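Local coordinates for protein tyrosine--tRNA ligase, mitochondrial (Emericella nidulans, PDB 5IHX) that probably attaches tyrosine to its cognate mitochondrial tRNA at the expense of ATP, as a class I aminoacyl-tRNA synthetase, at residues L57-G71 with D224-V237. Residues are numbered along the deposited sequence; the frame is centred on the assembly and turned at random.
With TYR (tyrosine), chain C.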
loop_
_atom_site.group_PDB
_atom_site.type_symbol
_atom_site.label_atom_id
_atom_site.label_comp_id
_atom_site.label_asym_id
_atom_site.label_seq_id
_atom_site.Cartn_x
_atom_site.Cartn_y
_atom_site.Cartn_z
ATOM N N LEU A 57 -20.351 1.650 -25.094
ATOM C CA LEU A 57 -20.756 2.698 -24.160
ATOM C C LEU A 57 -22.175 3.144 -24.479
ATOM O O LEU A 57 -23.019 3.265 -23.590
ATOM C CB LEU A 57 -19.798 3.888 -24.231
ATOM C CG LEU A 57 -20.010 4.991 -23.187
ATOM C CD1 LEU A 57 -19.646 4.510 -21.793
ATOM C CD2 LEU A 57 -19.212 6.231 -23.552
ATOM N N HIS A 58 -22.425 3.388 -25.760
ATOM C CA HIS A 58 -23.760 3.714 -26.242
ATOM C C HIS A 58 -24.777 2.637 -25.869
ATOM O O HIS A 58 -25.871 2.954 -25.398
ATOM C CB HIS A 58 -23.727 3.939 -27.757
ATOM C CG HIS A 58 -25.079 3.988 -28.394
ATOM N ND1 HIS A 58 -25.869 5.117 -28.381
ATOM C CD2 HIS A 58 -25.762 3.060 -29.107
ATOM C CE1 HIS A 58 -26.995 4.872 -29.030
ATOM N NE2 HIS A 58 -26.951 3.631 -29.482
ATOM N N ARG A 59 -24.431 1.369 -26.080
ATOM C CA ARG A 59 -25.358 0.286 -25.757
ATOM C C ARG A 59 -25.634 0.225 -24.255
ATOM O O ARG A 59 -26.770 0.008 -23.837
ATOM C CB ARG A 59 -24.836 -1.075 -26.222
ATOM C CG ARG A 59 -25.195 -1.428 -27.658
ATOM C CD ARG A 59 -25.155 -2.935 -27.899
ATOM N NE ARG A 59 -23.820 -3.520 -27.790
ATOM C CZ ARG A 59 -23.558 -4.687 -27.200
ATOM N NH1 ARG A 59 -24.534 -5.414 -26.663
ATOM N NH2 ARG A 59 -22.312 -5.138 -27.148
ATOM N N VAL A 60 -24.591 0.402 -23.448
ATOM C CA VAL A 60 -24.739 0.352 -21.994
ATOM C C VAL A 60 -25.752 1.385 -21.508
ATOM O O VAL A 60 -26.658 1.062 -20.739
ATOM C CB VAL A 60 -23.382 0.580 -21.277
ATOM C CG1 VAL A 60 -23.585 0.851 -19.782
ATOM C CG2 VAL A 60 -22.468 -0.617 -21.465
ATOM N N PHE A 61 -25.602 2.626 -21.963
ATOM C CA PHE A 61 -26.485 3.704 -21.532
ATOM C C PHE A 61 -27.883 3.567 -22.122
ATOM O O PHE A 61 -28.861 4.000 -21.517
ATOM C CB PHE A 61 -25.892 5.063 -21.904
ATOM C CG PHE A 61 -24.896 5.578 -20.906
ATOM C CD1 PHE A 61 -25.317 6.038 -19.669
ATOM C CD2 PHE A 61 -23.544 5.605 -21.199
ATOM C CE1 PHE A 61 -24.410 6.513 -18.743
ATOM C CE2 PHE A 61 -22.629 6.083 -20.277
ATOM C CZ PHE A 61 -23.063 6.537 -19.047
ATOM N N THR A 62 -27.976 2.976 -23.307
ATOM C CA THR A 62 -29.275 2.742 -23.924
ATOM C C THR A 62 -30.067 1.725 -23.108
ATOM O O THR A 62 -31.237 1.943 -22.800
ATOM C CB THR A 62 -29.134 2.240 -25.375
ATOM O OG1 THR A 62 -28.467 3.230 -26.166
ATOM C CG2 THR A 62 -30.504 1.946 -25.988
ATOM N N GLU A 63 -29.417 0.619 -22.759
ATOM C CA GLU A 63 -30.092 -0.501 -22.106
ATOM C C GLU A 63 -30.253 -0.337 -20.595
ATOM O O GLU A 63 -31.203 -0.862 -20.016
ATOM C CB GLU A 63 -29.332 -1.800 -22.389
ATOM C CG GLU A 63 -29.212 -2.140 -23.866
ATOM C CD GLU A 63 -30.560 -2.332 -24.535
ATOM O OE1 GLU A 63 -31.548 -2.609 -23.823
ATOM O OE2 GLU A 63 -30.633 -2.201 -25.775
ATOM N N LYS A 64 -29.336 0.388 -19.960
ATOM C CA LYS A 64 -29.292 0.451 -18.498
ATOM C C LYS A 64 -29.197 1.872 -17.952
ATOM O O LYS A 64 -28.469 2.711 -18.483
ATOM C CB LYS A 64 -28.109 -0.364 -17.974
ATOM C CG LYS A 64 -28.134 -1.837 -18.348
ATOM C CD LYS A 64 -26.835 -2.529 -17.949
ATOM C CE LYS A 64 -26.644 -2.562 -16.439
ATOM N NZ LYS A 64 -25.401 -3.285 -16.054
ATOM N N ARG A 65 -29.940 2.121 -16.879
ATOM C CA ARG A 65 -29.841 3.363 -16.127
ATOM C C ARG A 65 -28.645 3.266 -15.181
ATOM O O ARG A 65 -28.806 3.224 -13.963
ATOM C CB ARG A 65 -31.139 3.616 -15.350
ATOM C CG ARG A 65 -31.241 4.975 -14.677
ATOM C CD ARG A 65 -32.423 5.017 -13.714
ATOM N NE ARG A 65 -33.710 4.834 -14.386
ATOM C CZ ARG A 65 -34.456 5.819 -14.879
ATOM N NH1 ARG A 65 -34.056 7.083 -14.790
ATOM N NH2 ARG A 65 -35.611 5.540 -15.466
ATOM N N VAL A 66 -27.445 3.215 -15.753
ATOM C CA VAL A 66 -26.227 2.958 -14.986
ATOM C C VAL A 66 -25.742 4.176 -14.218
ATOM O O VAL A 66 -26.003 5.318 -14.602
ATOM C CB VAL A 66 -25.068 2.481 -15.890
ATOM C CG1 VAL A 66 -25.431 1.187 -16.569
ATOM C CG2 VAL A 66 -24.700 3.553 -16.915
ATOM N N GLY A 67 -25.026 3.916 -13.132
ATOM C CA GLY A 67 -24.400 4.972 -12.368
ATOM C C GLY A 67 -23.121 5.440 -13.032
ATOM O O GLY A 67 -22.445 4.668 -13.714
ATOM N N ILE A 68 -22.799 6.715 -12.841
ATOM C CA ILE A 68 -21.584 7.299 -13.395
ATOM C C ILE A 68 -20.971 8.231 -12.360
ATOM O O ILE A 68 -21.698 8.867 -11.602
ATOM C CB ILE A 68 -21.864 8.072 -14.702
ATOM C CG1 ILE A 68 -20.582 8.719 -15.229
ATOM C CG2 ILE A 68 -22.949 9.120 -14.482
ATOM C CD1 ILE A 68 -20.703 9.251 -16.646
ATOM N N TYR A 69 -19.642 8.298 -12.304
ATOM C CA TYR A 69 -18.990 9.185 -11.346
ATOM C C TYR A 69 -17.766 9.878 -11.919
ATOM O O TYR A 69 -17.163 9.419 -12.892
ATOM C CB TYR A 69 -18.596 8.413 -10.078
ATOM C CG TYR A 69 -17.202 7.815 -10.083
ATOM C CD1 TYR A 69 -16.138 8.491 -9.500
ATOM C CD2 TYR A 69 -16.956 6.564 -10.638
ATOM C CE1 TYR A 69 -14.865 7.954 -9.487
ATOM C CE2 TYR A 69 -15.680 6.013 -10.625
ATOM C CZ TYR A 69 -14.641 6.714 -10.046
ATOM O OH TYR A 69 -13.372 6.178 -10.028
ATOM N N ALA A 70 -17.435 11.012 -11.308
ATOM C CA ALA A 70 -16.219 11.749 -11.609
ATOM C C ALA A 70 -15.532 12.085 -10.297
ATOM O O ALA A 70 -16.199 12.390 -9.308
ATOM C CB ALA A 70 -16.531 13.005 -12.388
ATOM N N GLY A 71 -14.205 12.016 -10.290
ATOM C CA GLY A 71 -13.431 12.283 -9.092
ATOM C C GLY A 71 -12.684 13.600 -9.160
ATOM O O GLY A 71 -12.347 14.077 -10.241
ATOM N N ASP A 224 -11.221 2.861 -5.641
ATOM C CA ASP A 224 -12.325 3.818 -5.529
ATOM C C ASP A 224 -13.485 3.398 -6.419
ATOM O O ASP A 224 -14.629 3.318 -5.974
ATOM C CB ASP A 224 -11.885 5.230 -5.919
ATOM C CG ASP A 224 -11.058 5.911 -4.850
ATOM O OD1 ASP A 224 -10.473 6.971 -5.156
ATOM O OD2 ASP A 224 -10.987 5.395 -3.715
ATOM N N TRP A 225 -13.174 3.132 -7.685
ATOM C CA TRP A 225 -14.179 2.730 -8.659
ATOM C C TRP A 225 -14.870 1.452 -8.203
ATOM O O TRP A 225 -16.098 1.355 -8.228
ATOM C CB TRP A 225 -13.542 2.527 -10.033
ATOM C CG TRP A 225 -14.527 2.476 -11.165
ATOM C CD1 TRP A 225 -15.887 2.411 -11.071
ATOM C CD2 TRP A 225 -14.223 2.493 -12.565
ATOM N NE1 TRP A 225 -16.448 2.382 -12.323
ATOM C CE2 TRP A 225 -15.449 2.431 -13.259
ATOM C CE3 TRP A 225 -13.034 2.551 -13.300
ATOM C CZ2 TRP A 225 -15.519 2.432 -14.651
ATOM C CZ3 TRP A 225 -13.107 2.551 -14.680
ATOM C CH2 TRP A 225 -14.341 2.490 -15.342
ATOM N N TRP A 226 -14.072 0.473 -7.785
ATOM C CA TRP A 226 -14.605 -0.793 -7.298
ATOM C C TRP A 226 -15.614 -0.570 -6.175
ATOM O O TRP A 226 -16.681 -1.181 -6.162
ATOM C CB TRP A 226 -13.470 -1.702 -6.818
ATOM C CG TRP A 226 -13.941 -2.857 -5.990
ATOM C CD1 TRP A 226 -13.593 -3.136 -4.702
ATOM C CD2 TRP A 226 -14.853 -3.888 -6.390
ATOM N NE1 TRP A 226 -14.227 -4.276 -4.275
ATOM C CE2 TRP A 226 -15.008 -4.757 -5.292
ATOM C CE3 TRP A 226 -15.552 -4.160 -7.569
ATOM C CZ2 TRP A 226 -15.833 -5.878 -5.338
ATOM C CZ3 TRP A 226 -16.373 -5.274 -7.612
ATOM C CH2 TRP A 226 -16.505 -6.118 -6.504
ATOM N N MET A 227 -15.281 0.320 -5.244
ATOM C CA MET A 227 -16.170 0.629 -4.130
ATOM C C MET A 227 -17.504 1.199 -4.615
ATOM O O MET A 227 -18.551 0.921 -4.033
ATOM C CB MET A 227 -15.498 1.616 -3.173
ATOM C CG MET A 227 -14.319 1.040 -2.395
ATOM S SD MET A 227 -14.762 -0.322 -1.296
ATOM C CE MET A 227 -15.898 0.484 -0.173
ATOM N N LEU A 228 -17.464 1.998 -5.678
ATOM C CA LEU A 228 -18.681 2.575 -6.245
ATOM C C LEU A 228 -19.363 1.590 -7.190
ATOM O O LEU A 228 -20.590 1.546 -7.285
ATOM C CB LEU A 228 -18.364 3.873 -6.985
ATOM C CG LEU A 228 -17.751 4.994 -6.139
ATOM C CD1 LEU A 228 -17.463 6.214 -7.002
ATOM C CD2 LEU A 228 -18.642 5.361 -4.959
ATOM N N PHE A 229 -18.552 0.806 -7.891
ATOM C CA PHE A 229 -19.045 -0.180 -8.846
ATOM C C PHE A 229 -19.971 -1.200 -8.183
ATOM O O PHE A 229 -20.966 -1.621 -8.774
ATOM C CB PHE A 229 -17.865 -0.891 -9.512
ATOM C CG PHE A 229 -18.264 -1.892 -10.557
ATOM C CD1 PHE A 229 -18.302 -1.539 -11.894
ATOM C CD2 PHE A 229 -18.586 -3.193 -10.202
ATOM C CE1 PHE A 229 -18.663 -2.464 -12.860
ATOM C CE2 PHE A 229 -18.947 -4.119 -11.161
ATOM C CZ PHE A 229 -18.985 -3.755 -12.492
ATOM N N LYS A 230 -19.635 -1.592 -6.957
ATOM C CA LYS A 230 -20.441 -2.549 -6.202
ATOM C C LYS A 230 -21.872 -2.060 -6.004
ATOM O O LYS A 230 -22.788 -2.865 -5.836
ATOM C CB LYS A 230 -19.812 -2.818 -4.832
ATOM C CG LYS A 230 -18.464 -3.510 -4.874
ATOM C CD LYS A 230 -17.681 -3.241 -3.597
ATOM C CE LYS A 230 -18.416 -3.763 -2.374
ATOM N N ASN A 231 -22.054 -0.741 -6.025
ATOM C CA ASN A 231 -23.363 -0.136 -5.798
ATOM C C ASN A 231 -23.985 0.426 -7.078
ATOM O O ASN A 231 -24.861 1.289 -7.023
ATOM C CB ASN A 231 -23.247 0.965 -4.740
ATOM C CG ASN A 231 -23.040 0.408 -3.340
ATOM O OD1 ASN A 231 -23.668 -0.579 -2.953
ATOM N ND2 ASN A 231 -22.155 1.039 -2.576
ATOM N N GLY A 232 -23.526 -0.064 -8.226
ATOM C CA GLY A 232 -24.156 0.246 -9.499
ATOM C C GLY A 232 -23.432 1.261 -10.366
ATOM O O GLY A 232 -23.881 1.564 -11.475
ATOM N N CYS A 233 -22.315 1.790 -9.877
ATOM C CA CYS A 233 -21.572 2.802 -10.621
ATOM C C CYS A 233 -20.652 2.166 -11.662
ATOM O O CYS A 233 -19.452 1.994 -11.439
ATOM C CB CYS A 233 -20.764 3.673 -9.670
ATOM S SG CYS A 233 -20.123 5.149 -10.442
ATOM N N GLN A 234 -21.229 1.836 -12.812
ATOM C CA GLN A 234 -20.523 1.092 -13.846
ATOM C C GLN A 234 -19.589 1.964 -14.689
ATOM O O GLN A 234 -18.635 1.455 -15.282
ATOM C CB GLN A 234 -21.544 0.395 -14.748
ATOM C CG GLN A 234 -20.948 -0.566 -15.758
ATOM C CD GLN A 234 -22.010 -1.278 -16.570
ATOM O OE1 GLN A 234 -23.138 -1.455 -16.113
ATOM N NE2 GLN A 234 -21.654 -1.693 -17.780
ATOM N N VAL A 235 -19.851 3.269 -14.726
ATOM C CA VAL A 235 -19.121 4.177 -15.611
ATOM C C VAL A 235 -18.333 5.246 -14.850
ATOM O O VAL A 235 -18.785 5.747 -13.823
ATOM C CB VAL A 235 -20.082 4.885 -16.598
ATOM C CG1 VAL A 235 -19.303 5.728 -17.603
ATOM C CG2 VAL A 235 -20.951 3.865 -17.323
ATOM N N GLN A 236 -17.144 5.574 -15.353
ATOM C CA GLN A 236 -16.370 6.697 -14.829
ATOM C C GLN A 236 -16.068 7.697 -15.937
ATOM O O GLN A 236 -15.730 7.309 -17.054
ATOM C CB GLN A 236 -15.057 6.229 -14.197
ATOM C CG GLN A 236 -14.189 7.388 -13.694
ATOM C CD GLN A 236 -12.879 6.956 -13.042
ATOM O OE1 GLN A 236 -12.082 7.798 -12.629
ATOM N NE2 GLN A 236 -12.655 5.650 -12.942
ATOM N N VAL A 237 -16.192 8.982 -15.613
ATOM C CA VAL A 237 -15.783 10.054 -16.513
ATOM C C VAL A 237 -14.707 10.910 -15.849
ATOM O O VAL A 237 -14.752 11.160 -14.646
ATOM C CB VAL A 237 -16.983 10.939 -16.929
ATOM C CG1 VAL A 237 -17.665 11.538 -15.709
ATOM C CG2 VAL A 237 -16.535 12.042 -17.884
HETATM N N TYR C . -7.118 11.266 -10.121
HETATM C CA TYR C . -8.105 12.306 -10.532
HETATM C C TYR C . -7.416 13.644 -10.777
HETATM O O TYR C . -7.886 14.470 -11.561
HETATM C CB TYR C . -9.191 12.464 -9.466
HETATM C CG TYR C . -9.801 11.153 -9.033
HETATM C CD1 TYR C . -10.558 10.393 -9.917
HETATM C CD2 TYR C . -9.620 10.673 -7.743
HETATM C CE1 TYR C . -11.117 9.196 -9.527
HETATM C CE2 TYR C . -10.174 9.476 -7.344
HETATM C CZ TYR C . -10.924 8.742 -8.240
HETATM O OH TYR C . -11.479 7.548 -7.849
HETATM O OXT TYR C . -6.373 13.930 -10.189
HETATM O O HOH W 1 -12.969 10.733 -12.712
#
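Tyr69 lies at the tightly packed heart of the contact: its ring is clamped between Leu228 CD1, 3.6 Å from the ring centroid over one face, and Gln236 CG over the other, placed there by a chi1 of 177° that sets CG anti to the backbone N. The CE2 edge points at the face of Trp225 in a T-shaped pair, planes at 65°, while Cys233 SG comes in obliquely, 3.5 Å from Tyr69 CD2. Beneath the ring, strands 68-72 and 235-238 run parallel in the core of the Rossmann-type catalytic domain, Tyr69 N bonding Val235 O and Val237 N bonding Tyr69 O (2.9 Å). On the other face of the sheet Val235 CG2 meets Phe61 CZ of helix 54-63 and Val66 CG2 of the loop that follows. The looser, solvent-facing end is the turn at Gly232, whose carbonyl takes Gly67 N, and partly exposed Lys64, whose NZ bonds Gln234 OE1; Gln234 NE2 bonds Leu273 O. At the pocket end, Tyr69 OH donates to OH of the bound tyrosine at 3.2 Å, and that OH to Asp224 OD1 at 2.9 Å; Trp172 and Trp173 hold Asp224 OD2. This relay would read the substrate's phenol, consistent with selection of tyrosine over phenylalanine.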